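Local coordinates for protein N-acetylcysteine deacetylase (Bacillus subtilis, PDB 1YSJ) that probably catalyses the deacetylation of N-acetylcysteine to cysteine and acetate with two divalent metal ions per subunit, in the breakdown of S-(2-succino)cysteine, at residues T32-I35 against N36-R39; V288-H291 against M292-V295; F351-Y354 against Q355-I358; G369-E372 against W373-A377; L380-E383 against A384-V387. The protein carries 1 engineered substitution. All blocks are in the same frame, centred on the assembly; numbering follows the deposited sequence.

How the contacts relate
From the N terminus, contact 1 comes first, two successive turns of helix 28-43. Contact 2 follows far along the chain on helix 282-302, its centre about 50 Å from that of contact 1 and on the opposite side of the chain's centre. Contact 3 runs from the short helix 351-355 into the loop before strand 360-366. Contact 4 then forms the loop that carries nickel ligand His374. Contact 5 starts helix 384-402. All are local and lie in series, so none nests or crosses. Contacts 4 and 5 adjoin in sequence. Contact 5 returns to contact 1, where Glu382 forms salt bridges to Arg38 and Arg39.

Contact 1: residues T32-I35 against N36-R39; sequences TRLI and NMRR
Asn36 follows Thr32 by one helical turn. Its backbone N donates to Thr32 O at 2.8 Å, and the two side chains run side by side in the same direction. Thr32 CG2 lies 3.8 Å from Asn36 OD1, while Thr32 OG1 turns back to Lys28 O. Met37, a selenomethionine, bonds only weakly from its N to Arg33 O. Its chain bends at chi3 (-66°), which brings the terminal methyl CE to 3.7 Å from Leu34 CD2. The two apolar side chains cross at a slant. Arg38 N donates to Leu34 O at 3.0 Å, a nearly straight bond (168°). The Arg38 side chain leaves the contact for salt bridges with Asp125 and Glu382. Arg39 N bonds to Ile35 O at 2.9 Å. The Arg39 chain is extended from CG to NE and runs alongside Ile35. Methyl CG2 of Ile35 lies over one face of the guanidinium, 3.3 Å from Arg39 NE. Arg39 NH2 forms a salt bridge with Glu382 OE1. Helix 28-43 packs through Leu34 and Ile35 against helix 384-402, and through Arg33, Met37 and Arg38 against helix 124-139.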
loop_
_atom_site.group_PDB
_atom_site.type_symbol
_atom_site.label_atom_id
_atom_site.label_comp_id
_atom_site.label_asym_id
_atom_site.label_seq_id
_atom_site.Cartn_x
_atom_site.Cartn_y
_atom_site.Cartn_z
ATOM N N THR A 32 49.250 -16.509 -8.482
ATOM C CA THR A 32 48.712 -16.191 -9.814
ATOM C C THR A 32 47.607 -17.174 -10.221
ATOM O O THR A 32 46.611 -16.786 -10.836
ATOM C CB THR A 32 49.837 -16.179 -10.880
ATOM O OG1 THR A 32 50.792 -15.164 -10.549
ATOM C CG2 THR A 32 49.286 -15.904 -12.276
ATOM N N ARG A 33 47.790 -18.440 -9.855
ATOM C CA ARG A 33 46.800 -19.485 -10.096
ATOM C C ARG A 33 45.505 -19.226 -9.318
ATOM O O ARG A 33 44.415 -19.540 -9.800
ATOM C CB ARG A 33 47.388 -20.849 -9.727
ATOM C CG ARG A 33 46.517 -22.038 -10.084
ATOM C CD ARG A 33 47.165 -23.336 -9.643
ATOM N NE ARG A 33 46.413 -24.490 -10.128
ATOM C CZ ARG A 33 46.805 -25.752 -10.004
ATOM N NH1 ARG A 33 47.953 -26.045 -9.407
ATOM N NH2 ARG A 33 46.044 -26.725 -10.486
ATOM N N LEU A 34 45.633 -18.654 -8.121
ATOM C CA LEU A 34 44.473 -18.267 -7.314
ATOM C C LEU A 34 43.781 -17.033 -7.890
ATOM O O LEU A 34 42.554 -16.975 -7.954
ATOM C CB LEU A 34 44.886 -17.992 -5.864
ATOM C CG LEU A 34 45.400 -19.139 -4.990
ATOM C CD1 LEU A 34 45.778 -18.608 -3.619
ATOM C CD2 LEU A 34 44.351 -20.228 -4.861
ATOM N N ILE A 35 44.584 -16.050 -8.297
ATOM C CA ILE A 35 44.089 -14.823 -8.912
ATOM C C ILE A 35 43.319 -15.137 -10.200
ATOM O O ILE A 35 42.197 -14.657 -10.390
ATOM C CB ILE A 35 45.247 -13.808 -9.158
ATOM C CG1 ILE A 35 45.652 -13.139 -7.840
ATOM C CG2 ILE A 35 44.852 -12.746 -10.182
ATOM C CD1 ILE A 35 47.025 -12.486 -7.860
ATOM N N ASN A 36 43.909 -15.967 -11.059
ATOM C CA ASN A 36 43.272 -16.345 -12.317
ATOM C C ASN A 36 41.941 -17.074 -12.161
ATOM O O ASN A 36 41.035 -16.877 -12.969
ATOM C CB ASN A 36 44.240 -17.132 -13.210
ATOM C CG ASN A 36 45.237 -16.229 -13.926
ATOM O OD1 ASN A 36 46.266 -16.692 -14.421
ATOM N ND2 ASN A 36 44.933 -14.932 -13.982
HETATM N N MSE A 37 41.822 -17.903 -11.127
HETATM C CA MSE A 37 40.554 -18.573 -10.822
HETATM C C MSE A 37 39.506 -17.584 -10.320
HETATM O O MSE A 37 38.358 -17.620 -10.758
HETATM C CB MSE A 37 40.753 -19.704 -9.814
HETATM C CG MSE A 37 41.426 -20.939 -10.406
HETATM SE SE MSE A 37 41.483 -22.442 -9.161
HETATM C CE MSE A 37 42.679 -21.699 -7.817
ATOM N N ARG A 38 39.912 -16.702 -9.408
ATOM C CA ARG A 38 39.047 -15.634 -8.908
ATOM C C ARG A 38 38.484 -14.794 -10.055
ATOM O O ARG A 38 37.290 -14.497 -10.087
ATOM C CB ARG A 38 39.810 -14.733 -7.927
ATOM C CG ARG A 38 38.968 -13.633 -7.272
ATOM C CD ARG A 38 39.001 -12.323 -8.060
ATOM N NE ARG A 38 37.997 -11.370 -7.588
ATOM C CZ ARG A 38 38.167 -10.049 -7.547
ATOM N NH1 ARG A 38 37.193 -9.268 -7.096
ATOM N NH2 ARG A 38 39.310 -9.504 -7.941
ATOM N N ARG A 39 39.356 -14.417 -10.985
ATOM C CA ARG A 39 38.987 -13.520 -12.075
ATOM C C ARG A 39 38.133 -14.189 -13.140
ATOM O O ARG A 39 37.262 -13.545 -13.721
ATOM C CB ARG A 39 40.225 -12.901 -12.699
ATOM C CG ARG A 39 40.940 -11.961 -11.771
ATOM C CD ARG A 39 42.106 -11.335 -12.475
ATOM N NE ARG A 39 42.862 -10.475 -11.574
ATOM C CZ ARG A 39 43.793 -9.618 -11.974
ATOM N NH1 ARG A 39 44.075 -9.499 -13.266
ATOM N NH2 ARG A 39 44.435 -8.877 -11.079
#

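Contact 2: residues V288-H291 against M292-V295; sequences VPEH and MRRV
Met292 N donates to Val288 O at 2.8 Å, the first of four successive i to i+4 backbone bonds. Arg293 N to Pro289 O is equally short but more bent, at 140°. Arg294 N reaches Glu290 O, and Val295 N reaches His291 O at the longer distance of 3.2 Å. Side-chain carbons also press against the carbonyl oxygens of the turn before. Selenomethionine Met292 places CG 3.1 Å from Val288 O. Val295 CG2 lies 3.3 Å from His291 O. Among the polar side chains, Arg294 bends at chi3 (-66°) and folds back along the helix. Its NH1 comes 3.4 Å from His291 CA, and Glu290 O lies above one face of the guanidinium, toward its rim. The His291 ring and this guanidinium are steeply inclined, with planes 66° apart. Glu290 and Arg293 lie side by side. Glu290 OE1 is 3.9 Å from the methylene CD of Arg293, and the charged atoms do not touch. On the other side of the helix, Val288, Pro289 and Met292 pack on strands 270-278 and 306-320. This is an amphipathic helix laid on the four-stranded antiparallel sheet, as expected of the M20 dimerisation domain.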
loop_
_atom_site.group_PDB
_atom_site.type_symbol
_atom_site.label_atom_id
_atom_site.label_comp_id
_atom_site.label_asym_id
_atom_site.label_seq_id
_atom_site.Cartn_x
_atom_site.Cartn_y
_atom_site.Cartn_z
ATOM N N VAL A 288 10.190 -11.948 20.534
ATOM C CA VAL A 288 9.710 -10.774 19.790
ATOM C C VAL A 288 8.406 -10.970 18.994
ATOM O O VAL A 288 7.576 -10.061 18.989
ATOM C CB VAL A 288 10.806 -10.094 18.908
ATOM C CG1 VAL A 288 11.805 -9.352 19.784
ATOM C CG2 VAL A 288 11.505 -11.097 18.005
ATOM N N PRO A 289 8.219 -12.134 18.324
ATOM C CA PRO A 289 6.951 -12.306 17.596
ATOM C C PRO A 289 5.710 -12.201 18.487
ATOM O O PRO A 289 4.724 -11.577 18.089
ATOM C CB PRO A 289 7.069 -13.710 16.984
ATOM C CG PRO A 289 8.155 -14.382 17.730
ATOM C CD PRO A 289 9.097 -13.306 18.153
ATOM N N GLU A 290 5.768 -12.796 19.676
ATOM C CA GLU A 290 4.672 -12.717 20.641
ATOM C C GLU A 290 4.469 -11.297 21.160
ATOM O O GLU A 290 3.333 -10.867 21.365
ATOM C CB GLU A 290 4.901 -13.680 21.810
ATOM C CG GLU A 290 4.518 -15.136 21.518
ATOM C CD GLU A 290 3.011 -15.400 21.577
ATOM O OE1 GLU A 290 2.230 -14.466 21.871
ATOM O OE2 GLU A 290 2.608 -16.558 21.333
ATOM N N HIS A 291 5.569 -10.575 21.364
ATOM C CA HIS A 291 5.506 -9.183 21.796
ATOM C C HIS A 291 4.909 -8.294 20.702
ATOM O O HIS A 291 4.147 -7.370 20.992
ATOM C CB HIS A 291 6.890 -8.680 22.219
ATOM C CG HIS A 291 6.848 -7.447 23.070
ATOM N ND1 HIS A 291 6.725 -7.492 24.443
ATOM C CD2 HIS A 291 6.905 -6.132 22.742
ATOM C CE1 HIS A 291 6.710 -6.262 24.924
ATOM N NE2 HIS A 291 6.817 -5.418 23.912
HETATM N N MSE A 292 5.249 -8.595 19.451
HETATM C CA MSE A 292 4.719 -7.879 18.291
HETATM C C MSE A 292 3.251 -8.204 18.057
HETATM O O MSE A 292 2.490 -7.362 17.586
HETATM C CB MSE A 292 5.515 -8.228 17.038
HETATM C CG MSE A 292 6.950 -7.728 17.037
HETATM SE SE MSE A 292 7.866 -8.206 15.378
HETATM C CE MSE A 292 6.801 -7.123 14.143
ATOM N N ARG A 293 2.873 -9.439 18.380
ATOM C CA ARG A 293 1.499 -9.911 18.265
ATOM C C ARG A 293 0.614 -9.224 19.301
ATOM O O ARG A 293 -0.473 -8.749 18.972
ATOM C CB ARG A 293 1.452 -11.430 18.455
ATOM C CG ARG A 293 0.114 -12.084 18.152
ATOM C CD ARG A 293 0.063 -13.484 18.752
ATOM N NE ARG A 293 -0.866 -14.363 18.044
ATOM C CZ ARG A 293 -0.543 -15.119 16.994
ATOM N NH1 ARG A 293 0.695 -15.113 16.510
ATOM N NH2 ARG A 293 -1.464 -15.886 16.424
ATOM N N ARG A 294 1.097 -9.175 20.543
ATOM C CA ARG A 294 0.382 -8.558 21.661
ATOM C C ARG A 294 0.081 -7.088 21.373
ATOM O O ARG A 294 -1.036 -6.630 21.591
ATOM C CB ARG A 294 1.203 -8.693 22.950
ATOM C CG ARG A 294 0.431 -8.428 24.246
ATOM C CD ARG A 294 1.336 -8.509 25.482
ATOM N NE ARG A 294 1.861 -9.857 25.712
ATOM C CZ ARG A 294 3.089 -10.266 25.387
ATOM N NH1 ARG A 294 3.952 -9.435 24.815
ATOM N NH2 ARG A 294 3.458 -11.514 25.639
ATOM N N VAL A 295 1.089 -6.377 20.870
ATOM C CA VAL A 295 0.993 -4.962 20.505
ATOM C C VAL A 295 -0.010 -4.737 19.372
ATOM O O VAL A 295 -0.861 -3.851 19.460
ATOM C CB VAL A 295 2.397 -4.389 20.118
ATOM C CG1 VAL A 295 2.285 -3.071 19.358
ATOM C CG2 VAL A 295 3.272 -4.214 21.356
#

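Contact 3: residues F351-Y354 against Q355-I358; sequences FALY and QEKI
Phe351 meets Gln355 one turn further on, with the ring and the glutamine side chain crossing at about a right angle. The ring swings toward the later residues because CG stands opposite the backbone N (chi1 -177°). The ring edge meets the Gln355 side chain at CG, which lies 3.9 Å from Phe351 CE2. The backbone bond from Gln355 N to Phe351 O is weak. The Phe351 ring also meets that of Phe362, and its side chain is about 8 Å from that of nickel ligand His182. Ala352 follows, its O receiving a weak bond from Glu356 N. Its methyl group packs on Val318 of strand 306-320. Helix 351-355 is short and weakly bonded, and a short loop joins it to strand 360-366 of the mixed eight-stranded sheet. Leu353 comes next. Its CD2 lies 3.7 Å from Glu356 OE2, and the two side chains run side by side. A water bridges the pair, donating to Leu353 O at 2.7 Å and to Glu356 OE2 at 3.1 Å. Glu356 N also makes a weak bond to Leu353 O. Tyr354 O is gripped twice. Lys357 N donates at 3.0 Å from above the carbonyl plane. Ile358 N donates at 3.1 Å to the same Tyr354 O, in the carbonyl plane and nearly straight (166°). The Tyr354 side chain packs on Ala163, Val166 and Leu167 of helix 162-168, and its hydroxyl is hydrogen-bonded to Gln154 OE1. Ile358 CG1 packs 3.7 Å from Tyr354 O, while its side chain also reaches Val175 and Ile178 of strand 175-184.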
loop_
_atom_site.group_PDB
_atom_site.type_symbol
_atom_site.label_atom_id
_atom_site.label_comp_id
_atom_site.label_asym_id
_atom_site.label_seq_id
_atom_site.Cartn_x
_atom_site.Cartn_y
_atom_site.Cartn_z
ATOM N N PHE A 351 24.957 -19.824 6.236
ATOM C CA PHE A 351 25.926 -20.606 6.999
ATOM C C PHE A 351 25.385 -20.921 8.400
ATOM O O PHE A 351 25.727 -21.951 8.986
ATOM C CB PHE A 351 27.266 -19.858 7.091
ATOM C CG PHE A 351 28.353 -20.629 7.792
ATOM C CD1 PHE A 351 29.134 -21.542 7.097
ATOM C CD2 PHE A 351 28.599 -20.436 9.153
ATOM C CE1 PHE A 351 30.144 -22.261 7.744
ATOM C CE2 PHE A 351 29.608 -21.154 9.810
ATOM C CZ PHE A 351 30.378 -22.066 9.100
ATOM N N ALA A 352 24.534 -20.032 8.917
ATOM C CA ALA A 352 23.891 -20.194 10.231
ATOM C C ALA A 352 23.060 -21.472 10.334
ATOM O O ALA A 352 22.959 -22.069 11.405
ATOM C CB ALA A 352 23.032 -18.987 10.546
ATOM N N LEU A 353 22.468 -21.877 9.211
ATOM C CA LEU A 353 21.705 -23.120 9.131
ATOM C C LEU A 353 22.564 -24.349 9.449
ATOM O O LEU A 353 22.093 -25.283 10.099
ATOM C CB LEU A 353 21.051 -23.266 7.753
ATOM C CG LEU A 353 19.783 -22.462 7.457
ATOM C CD1 LEU A 353 19.362 -22.696 6.021
ATOM C CD2 LEU A 353 18.637 -22.813 8.410
ATOM N N TYR A 354 23.819 -24.338 9.001
ATOM C CA TYR A 354 24.765 -25.398 9.348
ATOM C C TYR A 354 25.000 -25.469 10.853
ATOM O O TYR A 354 25.019 -26.551 11.430
ATOM C CB TYR A 354 26.111 -25.197 8.645
ATOM C CG TYR A 354 26.069 -25.215 7.135
ATOM C CD1 TYR A 354 26.607 -24.161 6.402
ATOM C CD2 TYR A 354 25.518 -26.291 6.437
ATOM C CE1 TYR A 354 26.590 -24.168 5.021
ATOM C CE2 TYR A 354 25.496 -26.311 5.047
ATOM C CZ TYR A 354 26.034 -25.245 4.348
ATOM O OH TYR A 354 26.020 -25.241 2.975
ATOM N N GLN A 355 25.167 -24.301 11.472
ATOM C CA GLN A 355 25.460 -24.178 12.905
ATOM C C GLN A 355 24.299 -24.555 13.823
ATOM O O GLN A 355 24.495 -24.747 15.022
ATOM C CB GLN A 355 25.935 -22.759 13.229
ATOM C CG GLN A 355 27.311 -22.413 12.690
ATOM C CD GLN A 355 27.588 -20.924 12.731
ATOM O OE1 GLN A 355 28.708 -20.495 13.013
ATOM N NE2 GLN A 355 26.563 -20.125 12.457
ATOM N N GLU A 356 23.094 -24.648 13.266
ATOM C CA GLU A 356 21.944 -25.169 14.002
ATOM C C GLU A 356 22.100 -26.663 14.255
ATOM O O GLU A 356 21.503 -27.207 15.180
ATOM C CB GLU A 356 20.643 -24.931 13.231
ATOM C CG GLU A 356 20.049 -23.543 13.377
ATOM C CD GLU A 356 18.573 -23.503 13.007
ATOM O OE1 GLU A 356 17.774 -22.968 13.806
ATOM O OE2 GLU A 356 18.204 -24.013 11.927
ATOM N N LYS A 357 22.903 -27.316 13.418
ATOM C CA LYS A 357 23.039 -28.768 13.432
ATOM C C LYS A 357 24.340 -29.233 14.086
ATOM O O LYS A 357 24.335 -30.165 14.890
ATOM C CB LYS A 357 22.941 -29.319 12.002
ATOM C CG LYS A 357 21.726 -28.838 11.205
ATOM C CD LYS A 357 20.407 -29.272 11.844
ATOM C CE LYS A 357 19.242 -29.051 10.896
ATOM N NZ LYS A 357 17.953 -28.903 11.623
ATOM N N ILE A 358 25.448 -28.585 13.729
ATOM C CA ILE A 358 26.770 -28.950 14.241
ATOM C C ILE A 358 27.559 -27.710 14.681
ATOM O O ILE A 358 27.251 -26.605 14.234
ATOM C CB ILE A 358 27.607 -29.765 13.195
ATOM C CG1 ILE A 358 27.800 -28.977 11.897
ATOM C CG2 ILE A 358 26.977 -31.144 12.935
ATOM C CD1 ILE A 358 28.968 -29.452 11.065
HETATM O O HOH W 1 19.485 -25.972 9.943
#

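Contact 4: residues G369-E372 against W373-A377; sequences GTEE and WHHPA. With NI (nickel (II) ion), chain D.
Glu371 lays its carboxylate over one face of the His375 ring. The two planes are only 18° apart, and OE2 of Glu371 sits over the ring centre, 3.5 Å from CE1 of His375. The bend of Glu371 at chi2 (-73°) folds the carboxylate over the ring. Its CG makes a CH-pi contact with the same ring, 4.0 Å from the centroid. Pro376 CD lies against the opposite face, toward its rim, so the ring is held between two neighbours. Glu371 CG also packs 3.9 Å from Ala377 CB. The backbone closes between Glu372 and His375, where His375 N donates to Glu372 O at 3.3 Å. Trp373 and His374 occupy the corners of this turn. The Trp373 ring meets that of His182, and its NE1 bonds to Asn183 O. His374 points its imidazole to the metal, with NE2 2.3 Å from the nickel ion. Two waters bind this nickel as well, and Cys122 and Glu158 complete the protein ligands. Cys122 also binds the second nickel. The type II beta turn from Glu372 to His375 presents a histidine ligand to the dinuclear metal site of this M20 family enzyme.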
loop_
_atom_site.group_PDB
_atom_site.type_symbol
_atom_site.label_atom_id
_atom_site.label_comp_id
_atom_site.label_asym_id
_atom_site.label_seq_id
_atom_site.Cartn_x
_atom_site.Cartn_y
_atom_site.Cartn_z
ATOM N N GLY A 369 38.771 -3.365 1.016
ATOM C CA GLY A 369 37.880 -2.935 -0.062
ATOM C C GLY A 369 37.585 -1.448 -0.046
ATOM O O GLY A 369 38.125 -0.707 0.779
ATOM N N THR A 370 36.721 -1.014 -0.962
ATOM C CA THR A 370 36.373 0.405 -1.115
ATOM C C THR A 370 34.888 0.651 -0.875
ATOM O O THR A 370 34.494 1.720 -0.401
ATOM C CB THR A 370 36.715 0.928 -2.527
ATOM O OG1 THR A 370 36.118 0.068 -3.511
ATOM C CG2 THR A 370 38.225 0.986 -2.735
ATOM N N GLU A 371 34.070 -0.336 -1.232
ATOM C CA GLU A 371 32.625 -0.261 -1.053
ATOM C C GLU A 371 32.131 -1.438 -0.215
ATOM O O GLU A 371 32.831 -2.446 -0.057
ATOM C CB GLU A 371 31.909 -0.245 -2.409
ATOM C CG GLU A 371 32.402 0.812 -3.407
ATOM C CD GLU A 371 31.986 2.240 -3.058
ATOM O OE1 GLU A 371 32.600 3.182 -3.610
ATOM O OE2 GLU A 371 31.054 2.430 -2.245
ATOM N N GLU A 372 30.925 -1.306 0.324
ATOM C CA GLU A 372 30.318 -2.382 1.096
ATOM C C GLU A 372 29.706 -3.450 0.180
ATOM O O GLU A 372 29.560 -3.238 -1.033
ATOM C CB GLU A 372 29.292 -1.828 2.092
ATOM C CG GLU A 372 28.170 -0.999 1.487
ATOM C CD GLU A 372 27.312 -0.312 2.543
ATOM O OE1 GLU A 372 27.878 0.229 3.521
ATOM O OE2 GLU A 372 26.070 -0.308 2.391
ATOM N N TRP A 373 29.364 -4.599 0.762
ATOM C CA TRP A 373 28.758 -5.690 0.003
ATOM C C TRP A 373 27.576 -5.198 -0.839
ATOM O O TRP A 373 26.798 -4.344 -0.393
ATOM C CB TRP A 373 28.301 -6.818 0.934
ATOM C CG TRP A 373 29.370 -7.367 1.851
ATOM C CD1 TRP A 373 30.693 -7.565 1.559
ATOM C CD2 TRP A 373 29.190 -7.814 3.201
ATOM N NE1 TRP A 373 31.348 -8.094 2.649
ATOM C CE2 TRP A 373 30.450 -8.259 3.668
ATOM C CE3 TRP A 373 28.086 -7.884 4.061
ATOM C CZ2 TRP A 373 30.636 -8.767 4.959
ATOM C CZ3 TRP A 373 28.273 -8.388 5.346
ATOM C CH2 TRP A 373 29.540 -8.822 5.782
ATOM N N HIS A 374 27.481 -5.723 -2.063
ATOM C CA HIS A 374 26.359 -5.480 -2.987
ATOM C C HIS A 374 26.434 -4.177 -3.789
ATOM O O HIS A 374 25.593 -3.926 -4.651
ATOM C CB HIS A 374 25.004 -5.604 -2.271
ATOM C CG HIS A 374 24.665 -7.004 -1.859
ATOM N ND1 HIS A 374 23.394 -7.525 -1.974
ATOM C CD2 HIS A 374 25.433 -7.994 -1.348
ATOM C CE1 HIS A 374 23.392 -8.773 -1.539
ATOM N NE2 HIS A 374 24.617 -9.082 -1.154
ATOM N N HIS A 375 27.443 -3.358 -3.516
ATOM C CA HIS A 375 27.644 -2.134 -4.272
ATOM C C HIS A 375 28.148 -2.480 -5.679
ATOM O O HIS A 375 28.962 -3.383 -5.828
ATOM C CB HIS A 375 28.641 -1.223 -3.551
ATOM C CG HIS A 375 28.625 0.192 -4.033
ATOM N ND1 HIS A 375 27.934 1.192 -3.383
ATOM C CD2 HIS A 375 29.211 0.774 -5.106
ATOM C CE1 HIS A 375 28.095 2.330 -4.035
ATOM N NE2 HIS A 375 28.867 2.104 -5.083
ATOM N N PRO A 376 27.641 -1.782 -6.715
ATOM C CA PRO A 376 28.137 -1.941 -8.094
ATOM C C PRO A 376 29.658 -1.776 -8.263
ATOM O O PRO A 376 30.241 -2.375 -9.170
ATOM C CB PRO A 376 27.402 -0.838 -8.861
ATOM C CG PRO A 376 26.157 -0.603 -8.085
ATOM C CD PRO A 376 26.526 -0.818 -6.642
ATOM N N ALA A 377 30.281 -0.972 -7.403
ATOM C CA ALA A 377 31.722 -0.705 -7.479
ATOM C C ALA A 377 32.527 -1.508 -6.452
ATOM O O ALA A 377 33.712 -1.235 -6.236
ATOM C CB ALA A 377 31.998 0.792 -7.331
HETATM NI NI NI D . 25.562 -10.991 -0.363
HETATM O O HOH W 2 26.404 -12.662 1.258
HETATM O O HOH W 3 25.022 -10.414 1.839
#

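Contact 5: residues L380-E383 against A384-V387; sequences LDEE and ALTV
CG of Asp381 stands opposite its own backbone N (chi1 -161°), which turns the carboxylate toward Glu383 N, while a bend at chi2 (-79°) carries the Glu383 carboxylate round toward Thr386. The first of these makes an N-terminal capping bond at the turn that leads into helix 384-402. Glu383 N donates to Asp381 OD1 at 3.3 Å, meeting the oxygen on its anti side. The type I beta turn from Asp381 to Ala384 is closed by Ala384 N donating to Asp381 O at 3.2 Å. Leu385 N then reaches Glu382 O at 3.1 Å. Thr386 N makes a weak bond to Glu383 O. These three bonds each span three residues, as in a tight first turn. Leu385 leans on the turn, its CB 3.2 Å from Glu382 O and its CD1 4.0 Å from Glu382 CB. The Glu382 carboxylate is taken up by Arg38 and Arg39 of helix 28-43. Ala384 and Leu385 pack on Phe126 of helix 124-139. A water joins Glu383 and Thr386, donating to Glu383 OE1 at 2.7 Å and hydrogen-bonded to Thr386 OG1 at 2.8 Å.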
loop_
_atom_site.group_PDB
_atom_site.type_symbol
_atom_site.label_atom_id
_atom_site.label_comp_id
_atom_site.label_asym_id
_atom_site.label_seq_id
_atom_site.Cartn_x
_atom_site.Cartn_y
_atom_site.Cartn_z
ATOM N N LEU A 380 37.885 -5.888 -3.917
ATOM C CA LEU A 380 38.675 -6.571 -2.899
ATOM C C LEU A 380 40.136 -6.652 -3.343
ATOM O O LEU A 380 40.421 -6.736 -4.539
ATOM C CB LEU A 380 38.095 -7.962 -2.588
ATOM C CG LEU A 380 37.968 -8.991 -3.717
ATOM C CD1 LEU A 380 39.151 -9.968 -3.725
ATOM C CD2 LEU A 380 36.648 -9.742 -3.584
ATOM N N ASP A 381 41.050 -6.604 -2.376
ATOM C CA ASP A 381 42.486 -6.722 -2.639
ATOM C C ASP A 381 42.818 -8.206 -2.741
ATOM O O ASP A 381 42.604 -8.963 -1.790
ATOM C CB ASP A 381 43.285 -6.065 -1.510
ATOM C CG ASP A 381 44.716 -5.724 -1.905
ATOM O OD1 ASP A 381 45.389 -6.547 -2.567
ATOM O OD2 ASP A 381 45.182 -4.625 -1.526
ATOM N N GLU A 382 43.338 -8.617 -3.896
ATOM C CA GLU A 382 43.567 -10.035 -4.196
ATOM C C GLU A 382 44.727 -10.660 -3.412
ATOM O O GLU A 382 44.933 -11.873 -3.471
ATOM C CB GLU A 382 43.747 -10.247 -5.704
ATOM C CG GLU A 382 42.451 -10.097 -6.501
ATOM C CD GLU A 382 42.673 -9.875 -7.992
ATOM O OE1 GLU A 382 43.687 -9.246 -8.369
ATOM O OE2 GLU A 382 41.820 -10.319 -8.792
ATOM N N GLU A 383 45.468 -9.840 -2.669
ATOM C CA GLU A 383 46.502 -10.349 -1.766
ATOM C C GLU A 383 45.900 -11.206 -0.647
ATOM O O GLU A 383 46.579 -12.072 -0.087
ATOM C CB GLU A 383 47.335 -9.204 -1.173
ATOM C CG GLU A 383 48.107 -8.362 -2.199
ATOM C CD GLU A 383 49.401 -9.009 -2.692
ATOM O OE1 GLU A 383 49.561 -10.247 -2.573
ATOM O OE2 GLU A 383 50.265 -8.266 -3.211
ATOM N N ALA A 384 44.625 -10.965 -0.343
ATOM C CA ALA A 384 43.886 -11.739 0.661
ATOM C C ALA A 384 43.684 -13.205 0.261
ATOM O O ALA A 384 43.351 -14.040 1.105
ATOM C CB ALA A 384 42.548 -11.080 0.961
ATOM N N LEU A 385 43.883 -13.505 -1.023
ATOM C CA LEU A 385 43.775 -14.868 -1.542
ATOM C C LEU A 385 44.832 -15.793 -0.952
ATOM O O LEU A 385 44.558 -16.957 -0.670
ATOM C CB LEU A 385 43.861 -14.875 -3.066
ATOM C CG LEU A 385 42.594 -14.498 -3.838
ATOM C CD1 LEU A 385 42.944 -14.102 -5.277
ATOM C CD2 LEU A 385 41.577 -15.639 -3.812
ATOM N N THR A 386 46.038 -15.265 -0.772
ATOM C CA THR A 386 47.094 -15.978 -0.059
ATOM C C THR A 386 46.688 -16.152 1.408
ATOM O O THR A 386 46.681 -17.271 1.927
ATOM C CB THR A 386 48.444 -15.234 -0.180
ATOM O OG1 THR A 386 48.775 -15.091 -1.565
ATOM C CG2 THR A 386 49.566 -15.988 0.531
ATOM N N VAL A 387 46.321 -15.044 2.050
ATOM C CA VAL A 387 45.922 -15.041 3.459
ATOM C C VAL A 387 44.873 -16.108 3.753
ATOM O O VAL A 387 45.075 -16.958 4.622
ATOM C CB VAL A 387 45.385 -13.650 3.914
ATOM C CG1 VAL A 387 45.031 -13.669 5.400
ATOM C CG2 VAL A 387 46.411 -12.544 3.626
HETATM O O HOH W 4 50.148 -12.680 -1.649
#